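PDB 3B1S: flagellar biosynthetic protein FlhB from Aquifex aeolicus, which probably serves in the flagellar type III export apparatus and in building the basal-body rod, represented here by its C-terminal domain. Local coordinates for residues 5-10 and 19-24. Residues are numbered along the deposited sequence; the frame is centred on the assembly and turned at random.
Sequences AIALKY and VVVAKG
Ala7 sits where the two antiparallel strands fall out of step: its N-H reaches Ala22 O (N to O 2.8 Å), while its own O takes the N-H of Val21 rather than that of Ala22 (O to N 2.9 Å). Both donors stand well out of the acceptor's carbonyl plane, by 37° at Ala22 O and 43° at Ala7 O. Val21, with a psi of -16°, is the extra residue of a beta bulge, and Leu8 consequently pairs with Val20. Beyond the bulge the ladder is regular, with Ala5 and Gly24 bonded both ways at one end and Lys9 and Val19 at the other. On one face the methyls of Ala7 and Ala22 meet, CB to CB 3.8 Å. Val21 spans two residues of strand 4-9, CG2 meeting Ala7 CB and CG1 lying against Lys9 CB. Ile6, Leu8, Val20 and Lys23 share the other face. Ile6 CG2 crosses Val20 CG1 at a slant, 3.9 Å away; Lys23 runs alongside Ile6, its CB 4.0 Å from Ile6 CD1. Leu8 CD2 packs over Val20 CA at 3.6 Å and also touches CG2 of that valine. The strands form the beta hairpin of the FlhB C-terminal domain, strands 4-9 and 19-25; Ala5 and Ala7 lie on Ala29 and Ile32 of helix 27-39, and Leu8, on the opposite face, on Val71 of helix 68-84. The extended chain of Lys23 carries NZ to the carbonyls of Tyr54 and Val57. Along the other edge of strand 4-9, Ala5 to Leu8 pair antiparallel with a strand of the chain of another protein, so the sheet runs on across the interface.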
loop_
_atom_site.group_PDB
_atom_site.type_symbol
_atom_site.label_atom_id
_atom_site.label_comp_id
_atom_site.label_asym_id
_atom_site.label_seq_id
_atom_site.Cartn_x
_atom_site.Cartn_y
_atom_site.Cartn_z
ATOM N N ALA D 5 -1.827 6.603 -1.481
ATOM C CA ALA D 5 -2.234 5.322 -0.949
ATOM C C ALA D 5 -1.066 4.430 -0.583
ATOM O O ALA D 5 -0.049 4.488 -1.224
ATOM C CB ALA D 5 -3.064 4.635 -1.957
ATOM N N ILE D 6 -1.230 3.583 0.427
ATOM C CA ILE D 6 -0.191 2.595 0.835
ATOM C C ILE D 6 -0.766 1.212 1.043
ATOM O O ILE D 6 -1.432 0.994 2.010
ATOM C CB ILE D 6 0.516 2.988 2.153
ATOM C CG1 ILE D 6 0.702 4.499 2.260
ATOM C CG2 ILE D 6 1.815 2.272 2.272
ATOM C CD1 ILE D 6 1.444 5.107 1.136
ATOM N N ALA D 7 -0.495 0.280 0.154
ATOM C CA ALA D 7 -1.056 -1.050 0.282
ATOM C C ALA D 7 -0.209 -1.982 1.188
ATOM O O ALA D 7 1.018 -1.967 1.138
ATOM C CB ALA D 7 -1.247 -1.651 -1.058
ATOM N N LEU D 8 -0.876 -2.783 2.027
ATOM C CA LEU D 8 -0.195 -3.593 3.026
ATOM C C LEU D 8 -0.719 -5.000 2.988
ATOM O O LEU D 8 -1.915 -5.208 2.842
ATOM C CB LEU D 8 -0.332 -2.991 4.429
ATOM C CG LEU D 8 0.274 -1.586 4.654
ATOM C CD1 LEU D 8 0.122 -1.114 6.106
ATOM C CD2 LEU D 8 1.726 -1.471 4.253
ATOM N N LYS D 9 0.190 -5.962 3.073
ATOM C CA LYS D 9 -0.174 -7.362 3.166
ATOM C C LYS D 9 0.298 -7.817 4.504
ATOM O O LYS D 9 1.380 -7.447 4.924
ATOM C CB LYS D 9 0.520 -8.187 2.099
ATOM C CG LYS D 9 0.174 -9.660 2.109
ATOM C CD LYS D 9 1.300 -10.479 1.458
ATOM C CE LYS D 9 1.358 -11.922 1.976
ATOM N NZ LYS D 9 2.697 -12.529 1.648
ATOM N N TYR D 10 -0.529 -8.589 5.196
ATOM C CA TYR D 10 -0.217 -9.046 6.546
ATOM C C TYR D 10 -0.980 -10.322 6.822
ATOM O O TYR D 10 -2.214 -10.319 6.848
ATOM C CB TYR D 10 -0.548 -7.944 7.550
ATOM C CG TYR D 10 -0.389 -8.350 8.990
ATOM C CD1 TYR D 10 -1.491 -8.710 9.753
ATOM C CD2 TYR D 10 0.857 -8.357 9.603
ATOM C CE1 TYR D 10 -1.354 -9.076 11.091
ATOM C CE2 TYR D 10 1.006 -8.726 10.935
ATOM C CZ TYR D 10 -0.107 -9.079 11.677
ATOM O OH TYR D 10 0.017 -9.436 13.003
ATOM N N VAL D 19 3.905 -6.029 5.340
ATOM C CA VAL D 19 4.708 -5.793 4.149
ATOM C C VAL D 19 4.032 -4.723 3.280
ATOM O O VAL D 19 2.859 -4.839 2.962
ATOM C CB VAL D 19 4.784 -7.098 3.282
ATOM C CG1 VAL D 19 5.821 -6.990 2.182
ATOM C CG2 VAL D 19 5.086 -8.300 4.134
ATOM N N VAL D 20 4.766 -3.699 2.866
ATOM C CA VAL D 20 4.225 -2.731 1.918
ATOM C C VAL D 20 4.225 -3.327 0.530
ATOM O O VAL D 20 5.274 -3.500 -0.043
ATOM C CB VAL D 20 5.100 -1.480 1.840
ATOM C CG1 VAL D 20 4.396 -0.396 1.043
ATOM C CG2 VAL D 20 5.498 -0.996 3.226
ATOM N N VAL D 21 3.070 -3.654 -0.029
ATOM C CA VAL D 21 3.088 -4.241 -1.368
ATOM C C VAL D 21 2.965 -3.225 -2.504
ATOM O O VAL D 21 3.262 -3.536 -3.646
ATOM C CB VAL D 21 2.093 -5.417 -1.545
ATOM C CG1 VAL D 21 1.894 -6.129 -0.240
ATOM C CG2 VAL D 21 0.762 -4.981 -2.142
ATOM N N ALA D 22 2.537 -2.010 -2.179
ATOM C CA ALA D 22 2.425 -0.932 -3.142
ATOM C C ALA D 22 2.405 0.389 -2.383
ATOM O O ALA D 22 1.953 0.426 -1.240
ATOM C CB ALA D 22 1.176 -1.095 -3.918
ATOM N N LYS D 23 2.935 1.454 -2.992
ATOM C CA LYS D 23 2.658 2.834 -2.559
ATOM C C LYS D 23 2.356 3.692 -3.814
ATOM O O LYS D 23 2.806 3.341 -4.897
ATOM C CB LYS D 23 3.781 3.385 -1.672
ATOM C CG LYS D 23 5.097 3.715 -2.369
ATOM C CD LYS D 23 6.053 4.417 -1.411
ATOM C CE LYS D 23 7.476 4.508 -1.975
ATOM N NZ LYS D 23 8.378 5.306 -1.069
ATOM N N GLY D 24 1.576 4.770 -3.678
ATOM C CA GLY D 24 1.031 5.472 -4.852
ATOM C C GLY D 24 0.558 6.914 -4.712
ATOM O O GLY D 24 -0.135 7.264 -3.746
#